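Local atomic coordinates of dehydrogenase (Chromobacterium violaceum, PDB entry 3Q2I), a protein that probably oxidises UDP-N-acetylglucosaminuronic acid with NAD as cofactor, a step in the biosynthesis of 2,3-diacetamido-2,3-dideoxy-D-mannuronic acid. Residues A[29-34]-A[306-311]; A[42-47]-A[53-58]; A[77-82]-A[93-98]; A[117-122]-A[127-132]. One frame throughout, in Å; residues are numbered along the deposited sequence.

How the interactions relate
From the N terminus, the chain reaches helix 25-34, which opens the longest loop here; interaction 1 closes it at helix 304-315, 272 residues on, tying the NAD-binding Rossmann part to the C-terminal part. Interactions 2, 3 and 4 all lie within that loop, one after another, and none crosses another. Each is a short closure between a helix and a strand of the parallel Rossmann sheet: 42-47 with 53-58, then 77-82 with 93-98, then 117-122 with 127-132. R58 of interaction 2 forms a salt bridge with E33 of interaction 1, V311 of interaction 1 packs on I78 of interaction 3, and S96 of interaction 3 lies against A122 of interaction 4. Interactions 2 and 3 both touch the dinucleotide.

Interaction 1 of 4, residues A[29-34]-A[306-311]; sequences FGALEK and LYYDNV
Y308 reaches across from 306-311 to pack against A31 and L32, and its side chain carries the whole contact. Its CB leaves the helix pointing at segment 29-34, with the CA atoms of A31 and Y308 6.8 Å apart. Next comes CG, 4.1 Å from A31 CB. From here the two long sides of the ring have different partners. On one, CD2 is 3.6 Å from A31 CB, and CE2 stays near the same methyl. On the other, CE1 lies 3.8 Å from L32 CD2, while CD1 is a little further from that carbon. Both aliphatic groups approach the ring obliquely. L32 gets there by its first torsion: with CG anti to its carbonyl carbon (chi1 -81°), the branch swings round so that its end comes closer to the tyrosine than its CB direction would suggest. At the tip, Y308 OH is 4.1 Å from L32 CD1, an apolar neighbour; its hydrogen bond is made with ND1 of H28, one turn earlier on the same helix as L32. The buried hydroxyl is therefore satisfied, and the bond ties the end of the ring to helix 25-34. I80 of strand 78-81 also touches the tip, and the ring meets that of F16 with the planes about 55° apart. Helix 25-34, which follows the first strand of the Rossmann fold, thus lies beside helix 304-315, with L32 packed on A39 and L41 of strand 39-45 and Y308 reaching M103 of strand 101-104.

Interaction 2 of 4, residues A[42-47]-A[53-58]; sequences IDVCDI and KAAVER. With NAI (1,4-dihydronicotinamide adenine dinucleotide), chain B.
The carboxylate of D46 spans the diol of the adenosine ribose of NAI, two residues beyond V44, the strand residue that meets A55 and V56. OD1 receives the hydrogen bond of O2B at 2.7 Å and OD2 that of O3B at 2.5 Å. The other flat group is the adenine. I47 spreads three carbons over one face of it: CG2 is 3.6 Å from N1A, CD1 is 3.7 Å from N7A, and CG1 lies above the bond shared by the two rings. C45 SG lies at the ring's edge, 4.2 Å from C2A. Strand 39-45 is the second strand of a Rossmann fold, in a beta-alpha-beta unit, and an acidic residue just after that strand, holding the ribose hydroxyls, is the familiar mark of NAD-binding enzymes. D46 CG stands anti to the backbone N (chi1 -157°), which turns the carboxylate to the ribose. Backbone amides hold it there, N of C21 on OD2 and N of D48 on OD1. M3 of the second subunit packs on I47.

Strand and helix themselves meet through small apolar groups, with no hydrogen bond between the segments. V44 points into the helix between A55 and V56, and it also touches L52 and A61. Its CG2, set between the backbone N and the carbonyl carbon, does all the touching: A55 CB lies 4.2 Å from V44 CG2, while the side chains of V44 and V56 cross at a slant, and V56 CG2 comes to 3.6 Å from V44 CG2.

Interaction 3 of 4, residues A[77-82]-A[93-98]; sequences DIVILT and IECSEA. With NAI (1,4-dihydronicotinamide adenine dinucleotide), chain B.
V79 and C95 make most of this contact, the strand-to-helix packing of a beta-alpha-beta unit of the Rossmann fold in which strand 78-81 leads through a loop to helix 88-97 and the chain returns along strand 101-104. The apolar contacts come first. C95 points its CB at the strand, with SG anti to its own carbonyl carbon (chi1 -64°), and the sulfur settles on the branched end of V79: SG is 3.5 Å from V79 CG1, 3.7 Å from V79 CB and 4.1 Å from V79 CG2. It touches all three carbons of the isopropyl group, leaning toward CG1. L81, two residues along on the same side of the strand, is a looser neighbour, its CD2 4.4 Å from C95 SG. V102 of strand 101-104 touches both L81 and C95, so the side chain of C95 is packed against two adjacent strands of the sheet.

Hydrogen bonding does not join the two segments; each is held by its own partners. The strand lies between strands 14-19 and 101-104, with backbone hydrogen bonds from I78 to R15 and A17 and from V79 to H101 and M103. Just before the strand, D77 forms a salt bridge with R12. The helix keeps its main-chain pattern near its end, E97 N to I93 O and A98 N to E94 O, and E94 OE1 bonds T68 OG1.

The third kind is the touch on the cofactor. T82 lies just past the end of the strand; its hydroxyl shares hydrogen bonding between the carbonyl oxygens of V19 and G20, and its own carbonyl oxygen O lies 3.4 Å from C5D of NAI.

Interaction 4 of 4, residues A[117-122]-A[127-132]; sequences EMVKAA and KHLFVV
L129 stands on the strand with its side chain turned at the helix, and M118 and V119 meet it from one turn while A122 meets it from the next. M118 and V119 each cross L129 at about a right angle. The leucine's CD2 does the work here, lying 4.1 Å from M118 CG and 4.1 Å from V119 CG2, and it also comes close to the carbonyl oxygen of M118. With CG anti to the backbone N (chi1 171°) the side chain reaches for the helix, and CD2 rests against both M118 and V119. One turn on, the methyl of A122 meets the base of the leucine: its CB is 3.9 Å from L129 CB and 3.6 Å from K127 O.

Here the chain completes a beta-alpha-beta unit of the Rossmann fold: helix 112-125 follows strand 101-104 and leads into strand 129-131, one of the two outermost strands of the parallel sheet within this chain. The axes of the short segments 117-122 and 129-131 come within 9.9 Å, and their N-to-C directions differ by 142°, nearer antiparallel than parallel. V102 of the neighbouring strand packs on L129, and S92 of helix 88-97 touches both M118 and L129.

A main-chain hydrogen bond spans the turn from helix to strand, K127 N to A122 O, 3.2 Å long and nearly straight at 172°, with the N-H approaching slightly out of the carbonyl plane. K127 sends its end away from the helix, where NZ makes a weak hydrogen bond to the carbonyl oxygen of G99.

Interaction 1 of 4, residues A[29-34]-A[306-311]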
# COMPACT_ATOMS: atom_id res chain seq x y z
N PHE A 29 21.80 -25.35 -37.73
CA PHE A 29 22.27 -26.19 -38.88
C PHE A 29 23.80 -26.11 -39.03
O PHE A 29 24.50 -27.13 -39.12
CB PHE A 29 21.56 -25.81 -40.19
CG PHE A 29 20.05 -25.94 -40.18
CD1 PHE A 29 19.38 -26.79 -39.29
CD2 PHE A 29 19.27 -25.16 -41.04
CE1 PHE A 29 18.00 -26.88 -39.32
CE2 PHE A 29 17.89 -25.25 -41.09
CZ PHE A 29 17.23 -26.12 -40.20
N GLY A 30 24.34 -24.90 -39.09
CA GLY A 30 25.79 -24.70 -39.18
C GLY A 30 26.53 -25.42 -38.07
O GLY A 30 27.54 -26.09 -38.30
N ALA A 31 26.03 -25.28 -36.84
CA ALA A 31 26.67 -25.90 -35.70
C ALA A 31 26.71 -27.41 -35.84
O ALA A 31 27.72 -28.04 -35.50
CB ALA A 31 25.95 -25.50 -34.40
N LEU A 32 25.60 -27.97 -36.27
CA LEU A 32 25.45 -29.41 -36.41
C LEU A 32 26.32 -29.93 -37.56
O LEU A 32 26.96 -30.98 -37.43
CB LEU A 32 23.99 -29.80 -36.62
CG LEU A 32 23.21 -29.84 -35.30
CD1 LEU A 32 21.74 -29.64 -35.60
CD2 LEU A 32 23.46 -31.16 -34.60
N GLU A 33 26.36 -29.15 -38.65
CA GLU A 33 27.28 -29.45 -39.77
C GLU A 33 28.72 -29.55 -39.30
O GLU A 33 29.43 -30.51 -39.66
CB GLU A 33 27.17 -28.43 -40.91
CG GLU A 33 25.99 -28.75 -41.82
CD GLU A 33 25.47 -27.54 -42.56
OE1 GLU A 33 26.22 -26.54 -42.62
OE2 GLU A 33 24.32 -27.58 -43.04
N LYS A 34 29.17 -28.57 -38.53
CA LYS A 34 30.47 -28.66 -37.89
C LYS A 34 30.67 -29.94 -37.09
O LYS A 34 31.72 -30.55 -37.14
CB LYS A 34 30.79 -27.42 -37.05
CG LYS A 34 30.86 -26.16 -37.89
CD LYS A 34 30.75 -24.90 -37.06
CE LYS A 34 31.94 -24.00 -37.34
NZ LYS A 34 31.50 -22.62 -37.71
N LEU A 306 30.18 -24.01 -30.21
CA LEU A 306 30.71 -24.34 -28.90
C LEU A 306 29.61 -24.83 -27.98
O LEU A 306 29.79 -25.79 -27.24
CB LEU A 306 31.33 -23.09 -28.28
CG LEU A 306 32.80 -23.05 -27.87
CD1 LEU A 306 33.10 -21.69 -27.22
CD2 LEU A 306 33.11 -24.27 -27.00
N TYR A 307 28.44 -24.18 -28.02
CA TYR A 307 27.32 -24.63 -27.21
C TYR A 307 27.03 -26.08 -27.51
O TYR A 307 26.79 -26.91 -26.62
CB TYR A 307 26.05 -23.79 -27.51
CG TYR A 307 24.95 -24.12 -26.55
CD1 TYR A 307 23.92 -25.00 -26.89
CD2 TYR A 307 25.00 -23.61 -25.26
CE1 TYR A 307 22.94 -25.35 -25.97
CE2 TYR A 307 24.02 -23.96 -24.34
CZ TYR A 307 23.01 -24.81 -24.70
OH TYR A 307 22.09 -25.16 -23.72
N TYR A 308 27.02 -26.42 -28.80
CA TYR A 308 26.74 -27.78 -29.16
C TYR A 308 27.80 -28.79 -28.64
O TYR A 308 27.44 -29.90 -28.28
CB TYR A 308 26.60 -27.87 -30.67
CG TYR A 308 25.17 -27.78 -31.11
CD1 TYR A 308 24.39 -28.91 -31.23
CD2 TYR A 308 24.57 -26.54 -31.28
CE1 TYR A 308 23.06 -28.84 -31.60
CE2 TYR A 308 23.27 -26.47 -31.69
CZ TYR A 308 22.49 -27.58 -31.79
OH TYR A 308 21.19 -27.45 -32.21
N ASP A 309 29.06 -28.38 -28.49
CA ASP A 309 30.09 -29.30 -27.97
C ASP A 309 29.70 -29.70 -26.53
O ASP A 309 29.76 -30.87 -26.18
CB ASP A 309 31.45 -28.59 -27.97
CG ASP A 309 32.57 -29.44 -27.38
OD1 ASP A 309 32.70 -30.60 -27.82
OD2 ASP A 309 33.30 -28.99 -26.47
N ASN A 310 29.27 -28.75 -25.68
CA ASN A 310 28.82 -29.16 -24.35
C ASN A 310 27.61 -30.09 -24.33
O ASN A 310 27.52 -30.99 -23.48
CB ASN A 310 28.62 -27.93 -23.43
CG ASN A 310 27.87 -28.28 -22.14
OD1 ASN A 310 26.72 -27.89 -21.98
ND2 ASN A 310 28.52 -28.99 -21.22
N VAL A 311 26.65 -29.88 -25.23
CA VAL A 311 25.44 -30.68 -25.28
C VAL A 311 25.83 -32.11 -25.71
O VAL A 311 25.36 -33.08 -25.12
CB VAL A 311 24.42 -30.10 -26.24
CG1 VAL A 311 23.23 -31.01 -26.47
CG2 VAL A 311 23.95 -28.69 -25.74

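Interaction 2 of 4, residues A[42-47]-A[53-58]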
# COMPACT_ATOMS: atom_id res chain seq x y z
N ILE A 42 18.32 -35.48 -37.90
CA ILE A 42 17.56 -36.50 -38.61
C ILE A 42 16.12 -36.12 -38.92
O ILE A 42 15.46 -36.79 -39.72
CB ILE A 42 17.61 -37.87 -37.88
CG1 ILE A 42 17.22 -37.68 -36.41
CG2 ILE A 42 19.04 -38.41 -37.87
CD1 ILE A 42 16.68 -38.94 -35.73
N ASP A 43 15.59 -35.06 -38.28
CA ASP A 43 14.20 -34.73 -38.49
C ASP A 43 14.03 -33.22 -38.25
O ASP A 43 14.68 -32.69 -37.34
CB ASP A 43 13.34 -35.47 -37.47
CG ASP A 43 13.29 -36.95 -37.74
OD1 ASP A 43 12.49 -37.35 -38.62
OD2 ASP A 43 14.05 -37.69 -37.08
N VAL A 44 13.26 -32.56 -39.10
CA VAL A 44 13.00 -31.12 -38.97
C VAL A 44 11.51 -30.89 -39.10
O VAL A 44 10.77 -31.67 -39.72
CB VAL A 44 13.79 -30.22 -39.94
CG1 VAL A 44 15.25 -30.21 -39.63
CG2 VAL A 44 13.51 -30.60 -41.43
N CYS A 45 11.02 -29.82 -38.45
CA CYS A 45 9.59 -29.57 -38.41
C CYS A 45 9.34 -28.07 -38.56
O CYS A 45 10.02 -27.26 -37.92
CB CYS A 45 9.01 -30.02 -37.06
SG CYS A 45 7.29 -29.56 -36.85
N ASP A 46 8.38 -27.72 -39.42
CA ASP A 46 7.88 -26.35 -39.55
C ASP A 46 6.46 -26.32 -40.07
O ASP A 46 6.08 -27.14 -40.94
CB ASP A 46 8.84 -25.45 -40.34
CG ASP A 46 8.65 -23.97 -40.03
OD1 ASP A 46 7.49 -23.50 -40.14
OD2 ASP A 46 9.63 -23.30 -39.65
N ILE A 47 5.61 -25.45 -39.52
CA ILE A 47 4.23 -25.40 -40.00
C ILE A 47 4.13 -24.64 -41.34
O ILE A 47 3.05 -24.58 -41.94
CB ILE A 47 3.26 -24.76 -38.96
CG1 ILE A 47 3.71 -23.33 -38.63
CG2 ILE A 47 3.10 -25.67 -37.75
CD1 ILE A 47 2.66 -22.56 -37.81
N LYS A 53 10.64 -26.89 -46.46
CA LYS A 53 11.30 -27.31 -47.69
C LYS A 53 12.77 -26.89 -47.71
O LYS A 53 13.66 -27.69 -48.00
CB LYS A 53 10.51 -26.79 -48.90
CG LYS A 53 11.22 -27.00 -50.25
CD LYS A 53 10.15 -27.04 -51.33
CE LYS A 53 10.38 -26.03 -52.44
NZ LYS A 53 11.58 -26.40 -53.23
N ALA A 54 13.06 -25.63 -47.40
CA ALA A 54 14.43 -25.16 -47.44
C ALA A 54 15.30 -25.93 -46.47
O ALA A 54 16.45 -26.23 -46.78
CB ALA A 54 14.51 -23.63 -47.20
N ALA A 55 14.78 -26.20 -45.27
CA ALA A 55 15.56 -26.90 -44.25
C ALA A 55 15.84 -28.35 -44.67
O ALA A 55 16.98 -28.85 -44.50
CB ALA A 55 14.82 -26.88 -42.88
N VAL A 56 14.82 -29.02 -45.17
CA VAL A 56 14.99 -30.43 -45.58
C VAL A 56 16.03 -30.55 -46.72
O VAL A 56 16.89 -31.44 -46.73
CB VAL A 56 13.66 -31.05 -46.02
CG1 VAL A 56 13.88 -32.28 -46.94
CG2 VAL A 56 12.74 -31.33 -44.84
N GLU A 57 15.97 -29.62 -47.66
CA GLU A 57 16.91 -29.64 -48.76
C GLU A 57 18.33 -29.29 -48.32
O GLU A 57 19.29 -29.95 -48.72
CB GLU A 57 16.33 -28.83 -49.93
CG GLU A 57 14.93 -29.35 -50.26
CD GLU A 57 14.18 -28.56 -51.33
OE1 GLU A 57 14.31 -27.31 -51.36
OE2 GLU A 57 13.43 -29.21 -52.12
N ARG A 58 18.47 -28.36 -47.38
CA ARG A 58 19.79 -28.05 -46.87
C ARG A 58 20.42 -29.18 -46.03
O ARG A 58 21.63 -29.38 -46.07
CB ARG A 58 19.79 -26.76 -46.03
CG ARG A 58 21.19 -26.29 -45.67
CD ARG A 58 21.21 -25.43 -44.41
NE ARG A 58 22.45 -25.50 -43.65
CZ ARG A 58 23.02 -24.43 -43.09
NH1 ARG A 58 24.15 -24.54 -42.40
NH2 ARG A 58 22.48 -23.24 -43.26
PA NAI B . 11.61 -16.96 -36.92
O1A NAI B . 10.31 -16.27 -36.99
O2A NAI B . 12.73 -16.65 -38.01
O5B NAI B . 11.48 -18.54 -36.89
C5B NAI B . 10.13 -18.91 -36.82
C4B NAI B . 10.03 -20.39 -37.19
O4B NAI B . 9.16 -21.16 -36.34
C3B NAI B . 9.29 -20.12 -38.50
O3B NAI B . 9.92 -20.80 -39.59
C2B NAI B . 7.82 -20.47 -38.19
O2B NAI B . 7.07 -20.91 -39.32
C1B NAI B . 8.08 -21.63 -37.20
N9A NAI B . 6.92 -22.00 -36.42
C8A NAI B . 6.04 -21.15 -35.80
N7A NAI B . 5.18 -21.87 -35.14
C5A NAI B . 5.50 -23.20 -35.21
C6A NAI B . 4.93 -24.41 -34.73
N6A NAI B . 3.81 -24.42 -33.93
N1A NAI B . 5.52 -25.57 -35.07
C2A NAI B . 6.58 -25.56 -35.84
N3A NAI B . 7.17 -24.47 -36.34
C4A NAI B . 6.62 -23.28 -36.05
O3 NAI B . 12.25 -16.63 -35.50
PN NAI B . 13.72 -16.76 -35.04
O1N NAI B . 14.42 -15.43 -35.08
O2N NAI B . 14.50 -17.95 -35.65
O5D NAI B . 13.67 -16.88 -33.41
C5D NAI B . 13.42 -18.22 -33.06
C4D NAI B . 13.68 -18.46 -31.58
O4D NAI B . 15.10 -18.30 -31.42
C3D NAI B . 13.10 -17.37 -30.63
O3D NAI B . 12.80 -18.03 -29.40
C2D NAI B . 14.28 -16.42 -30.40
O2D NAI B . 14.24 -15.81 -29.11
C1D NAI B . 15.52 -17.36 -30.45
N1N NAI B . 16.73 -16.68 -30.85
C2N NAI B . 17.82 -16.83 -30.12
C3N NAI B . 19.01 -16.14 -30.40
C7N NAI B . 20.23 -16.35 -29.60
O7N NAI B . 21.14 -15.55 -29.47
N7N NAI B . 20.41 -17.53 -28.93
C4N NAI B . 18.96 -15.19 -31.44
C5N NAI B . 17.83 -15.14 -32.24
C6N NAI B . 16.71 -15.88 -31.92

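Interaction 3 of 4, residues A[77-82]-A[93-98]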
# COMPACT_ATOMS: atom_id res chain seq x y z
N ASP A 77 17.70 -38.11 -29.93
CA ASP A 77 18.03 -38.05 -28.50
C ASP A 77 17.51 -36.71 -27.93
O ASP A 77 17.00 -36.67 -26.82
CB ASP A 77 19.55 -38.10 -28.34
CG ASP A 77 20.13 -39.45 -28.78
OD1 ASP A 77 19.64 -40.45 -28.25
OD2 ASP A 77 20.98 -39.47 -29.68
N ILE A 78 17.72 -35.64 -28.69
CA ILE A 78 17.38 -34.26 -28.29
C ILE A 78 16.50 -33.58 -29.34
O ILE A 78 16.71 -33.73 -30.54
CB ILE A 78 18.66 -33.46 -28.18
CG1 ILE A 78 19.45 -34.07 -27.03
CG2 ILE A 78 18.33 -31.91 -28.06
CD1 ILE A 78 20.86 -33.55 -26.89
N VAL A 79 15.49 -32.82 -28.89
CA VAL A 79 14.59 -32.08 -29.77
C VAL A 79 14.92 -30.62 -29.52
O VAL A 79 14.96 -30.18 -28.36
CB VAL A 79 13.09 -32.32 -29.49
CG1 VAL A 79 12.21 -31.45 -30.41
CG2 VAL A 79 12.71 -33.79 -29.76
N ILE A 80 15.23 -29.89 -30.58
CA ILE A 80 15.74 -28.52 -30.48
C ILE A 80 14.54 -27.61 -30.78
O ILE A 80 13.80 -27.83 -31.75
CB ILE A 80 16.78 -28.25 -31.56
CG1 ILE A 80 17.98 -29.20 -31.41
CG2 ILE A 80 17.23 -26.82 -31.52
CD1 ILE A 80 18.66 -29.53 -32.76
N LEU A 81 14.31 -26.60 -29.92
CA LEU A 81 13.16 -25.71 -30.12
C LEU A 81 13.64 -24.33 -30.60
O LEU A 81 14.25 -23.57 -29.84
CB LEU A 81 12.43 -25.51 -28.76
CG LEU A 81 12.03 -26.81 -28.10
CD1 LEU A 81 11.19 -26.48 -26.81
CD2 LEU A 81 11.22 -27.66 -29.04
N THR A 82 13.41 -24.04 -31.88
CA THR A 82 13.82 -22.78 -32.49
C THR A 82 12.57 -22.07 -33.07
O THR A 82 12.62 -21.35 -34.08
CB THR A 82 14.93 -22.98 -33.56
OG1 THR A 82 14.53 -24.06 -34.40
CG2 THR A 82 16.30 -23.25 -32.97
N ILE A 93 7.38 -29.17 -22.84
CA ILE A 93 6.62 -30.11 -22.01
C ILE A 93 6.13 -31.32 -22.83
O ILE A 93 6.25 -32.47 -22.37
CB ILE A 93 5.42 -29.35 -21.36
CG1 ILE A 93 5.90 -28.31 -20.33
CG2 ILE A 93 4.44 -30.32 -20.71
CD1 ILE A 93 4.75 -27.29 -19.87
N GLU A 94 5.67 -31.08 -24.05
CA GLU A 94 5.25 -32.19 -24.94
C GLU A 94 6.43 -33.12 -25.25
O GLU A 94 6.28 -34.36 -25.11
CB GLU A 94 4.66 -31.64 -26.24
CG GLU A 94 3.87 -32.73 -26.99
CD GLU A 94 3.31 -32.26 -28.32
OE1 GLU A 94 2.92 -33.16 -29.10
OE2 GLU A 94 3.30 -31.04 -28.65
N CYS A 95 7.58 -32.55 -25.62
CA CYS A 95 8.83 -33.32 -25.80
C CYS A 95 9.18 -34.15 -24.57
O CYS A 95 9.44 -35.36 -24.66
CB CYS A 95 10.02 -32.44 -26.19
SG CYS A 95 9.83 -31.64 -27.79
N SER A 96 9.20 -33.51 -23.40
CA SER A 96 9.54 -34.23 -22.19
C SER A 96 8.58 -35.38 -21.94
O SER A 96 9.01 -36.50 -21.60
CB SER A 96 9.52 -33.33 -20.96
OG SER A 96 10.50 -32.34 -21.05
N GLU A 97 7.29 -35.11 -22.09
CA GLU A 97 6.28 -36.12 -21.82
C GLU A 97 6.33 -37.27 -22.84
O GLU A 97 5.82 -38.34 -22.55
CB GLU A 97 4.90 -35.48 -21.78
CG GLU A 97 4.75 -34.60 -20.54
CD GLU A 97 3.42 -33.91 -20.44
OE1 GLU A 97 2.60 -33.97 -21.39
OE2 GLU A 97 3.21 -33.28 -19.39
N ALA A 98 6.92 -37.04 -24.01
CA ALA A 98 7.11 -38.10 -25.02
C ALA A 98 8.46 -38.78 -24.86
O ALA A 98 8.85 -39.60 -25.71
CB ALA A 98 7.01 -37.53 -26.44
PA NAI B . 11.61 -16.96 -36.92
O1A NAI B . 10.31 -16.27 -36.99
O2A NAI B . 12.73 -16.65 -38.01
O5B NAI B . 11.48 -18.54 -36.89
C5B NAI B . 10.13 -18.91 -36.82
C4B NAI B . 10.03 -20.39 -37.19
O4B NAI B . 9.16 -21.16 -36.34
C3B NAI B . 9.29 -20.12 -38.50
O3B NAI B . 9.92 -20.80 -39.59
C2B NAI B . 7.82 -20.47 -38.19
O2B NAI B . 7.07 -20.91 -39.32
C1B NAI B . 8.08 -21.63 -37.20
N9A NAI B . 6.92 -22.00 -36.42
C8A NAI B . 6.04 -21.15 -35.80
N7A NAI B . 5.18 -21.87 -35.14
C5A NAI B . 5.50 -23.20 -35.21
C6A NAI B . 4.93 -24.41 -34.73
N6A NAI B . 3.81 -24.42 -33.93
N1A NAI B . 5.52 -25.57 -35.07
C2A NAI B . 6.58 -25.56 -35.84
N3A NAI B . 7.17 -24.47 -36.34
C4A NAI B . 6.62 -23.28 -36.05
O3 NAI B . 12.25 -16.63 -35.50
PN NAI B . 13.72 -16.76 -35.04
O1N NAI B . 14.42 -15.43 -35.08
O2N NAI B . 14.50 -17.95 -35.65
O5D NAI B . 13.67 -16.88 -33.41
C5D NAI B . 13.42 -18.22 -33.06
C4D NAI B . 13.68 -18.46 -31.58
O4D NAI B . 15.10 -18.30 -31.42
C3D NAI B . 13.10 -17.37 -30.63
O3D NAI B . 12.80 -18.03 -29.40
C2D NAI B . 14.28 -16.42 -30.40
O2D NAI B . 14.24 -15.81 -29.11
C1D NAI B . 15.52 -17.36 -30.45
N1N NAI B . 16.73 -16.68 -30.85
C2N NAI B . 17.82 -16.83 -30.12
C3N NAI B . 19.01 -16.14 -30.40
C7N NAI B . 20.23 -16.35 -29.60
O7N NAI B . 21.14 -15.55 -29.47
N7N NAI B . 20.41 -17.53 -28.93
C4N NAI B . 18.96 -15.19 -31.44
C5N NAI B . 17.83 -15.14 -32.24
C6N NAI B . 16.71 -15.88 -31.92

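Interaction 4 of 4, residues A[117-122]-A[127-132]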
# COMPACT_ATOMS: atom_id res chain seq x y z
N GLU A 117 6.92 -24.81 -15.28
CA GLU A 117 6.24 -26.03 -15.71
C GLU A 117 7.17 -26.79 -16.67
O GLU A 117 7.18 -28.03 -16.64
CB GLU A 117 4.90 -25.72 -16.36
CG GLU A 117 3.83 -25.36 -15.33
CD GLU A 117 3.64 -26.39 -14.20
OE1 GLU A 117 3.84 -27.61 -14.40
OE2 GLU A 117 3.30 -25.99 -13.06
N MET A 118 7.96 -26.11 -17.49
CA MET A 118 8.83 -26.88 -18.39
C MET A 118 9.95 -27.59 -17.61
O MET A 118 10.34 -28.74 -17.92
CB MET A 118 9.29 -26.01 -19.57
CG MET A 118 10.14 -24.85 -19.22
SD MET A 118 10.16 -23.62 -20.57
CE MET A 118 11.18 -24.51 -21.80
N VAL A 119 10.47 -26.97 -16.54
CA VAL A 119 11.44 -27.58 -15.65
C VAL A 119 10.83 -28.79 -14.90
O VAL A 119 11.50 -29.84 -14.76
CB VAL A 119 12.09 -26.54 -14.72
CG1 VAL A 119 12.98 -27.18 -13.63
CG2 VAL A 119 12.91 -25.53 -15.57
N LYS A 120 9.63 -28.62 -14.38
CA LYS A 120 8.92 -29.68 -13.63
C LYS A 120 8.72 -30.90 -14.55
O LYS A 120 8.93 -32.04 -14.10
CB LYS A 120 7.56 -29.18 -13.14
CG LYS A 120 6.77 -30.21 -12.30
CD LYS A 120 5.63 -29.56 -11.51
CE LYS A 120 6.08 -29.25 -10.08
NZ LYS A 120 5.88 -30.39 -9.12
N ALA A 121 8.40 -30.66 -15.83
CA ALA A 121 8.06 -31.75 -16.78
C ALA A 121 9.33 -32.51 -17.11
O ALA A 121 9.31 -33.75 -17.20
CB ALA A 121 7.40 -31.21 -18.06
N ALA A 122 10.42 -31.79 -17.33
CA ALA A 122 11.71 -32.43 -17.59
C ALA A 122 12.18 -33.18 -16.35
O ALA A 122 12.69 -34.30 -16.46
CB ALA A 122 12.75 -31.41 -18.06
N LYS A 127 14.67 -36.33 -17.95
CA LYS A 127 15.35 -35.98 -19.19
C LYS A 127 15.91 -34.58 -19.04
O LYS A 127 15.40 -33.79 -18.23
CB LYS A 127 14.37 -35.99 -20.36
CG LYS A 127 13.74 -37.36 -20.63
CD LYS A 127 14.78 -38.28 -21.26
CE LYS A 127 14.28 -39.70 -21.30
NZ LYS A 127 15.19 -40.40 -22.24
N HIS A 128 16.96 -34.30 -19.78
CA HIS A 128 17.60 -32.97 -19.75
C HIS A 128 16.74 -31.91 -20.41
O HIS A 128 16.02 -32.18 -21.36
CB HIS A 128 18.95 -33.00 -20.46
CG HIS A 128 19.98 -33.83 -19.77
ND1 HIS A 128 20.66 -33.40 -18.65
CD2 HIS A 128 20.52 -35.02 -20.12
CE1 HIS A 128 21.55 -34.32 -18.30
NE2 HIS A 128 21.49 -35.31 -19.18
N LEU A 129 16.86 -30.70 -19.88
CA LEU A 129 16.37 -29.50 -20.57
C LEU A 129 17.60 -28.58 -20.63
O LEU A 129 18.10 -28.08 -19.62
CB LEU A 129 15.21 -28.90 -19.74
CG LEU A 129 14.76 -27.51 -20.22
CD1 LEU A 129 14.26 -27.53 -21.65
CD2 LEU A 129 13.64 -27.05 -19.28
N PHE A 130 18.13 -28.36 -21.84
CA PHE A 130 19.22 -27.42 -22.08
C PHE A 130 18.61 -26.11 -22.56
O PHE A 130 17.62 -26.16 -23.28
CB PHE A 130 20.06 -27.94 -23.27
CG PHE A 130 20.69 -29.30 -23.05
CD1 PHE A 130 21.98 -29.35 -22.49
CD2 PHE A 130 20.03 -30.46 -23.46
CE1 PHE A 130 22.64 -30.62 -22.32
CE2 PHE A 130 20.71 -31.74 -23.30
CZ PHE A 130 21.96 -31.76 -22.70
N VAL A 131 19.17 -24.98 -22.12
CA VAL A 131 18.70 -23.66 -22.59
C VAL A 131 19.91 -23.05 -23.23
O VAL A 131 21.01 -23.01 -22.66
CB VAL A 131 18.22 -22.80 -21.39
CG1 VAL A 131 17.77 -21.41 -21.93
CG2 VAL A 131 17.10 -23.51 -20.63
N VAL A 132 19.72 -22.51 -24.43
CA VAL A 132 20.82 -21.94 -25.20
C VAL A 132 21.23 -20.58 -24.70
O VAL A 132 20.51 -19.61 -24.93
CB VAL A 132 20.47 -21.87 -26.69
CG1 VAL A 132 21.62 -21.24 -27.43
CG2 VAL A 132 20.05 -23.22 -27.24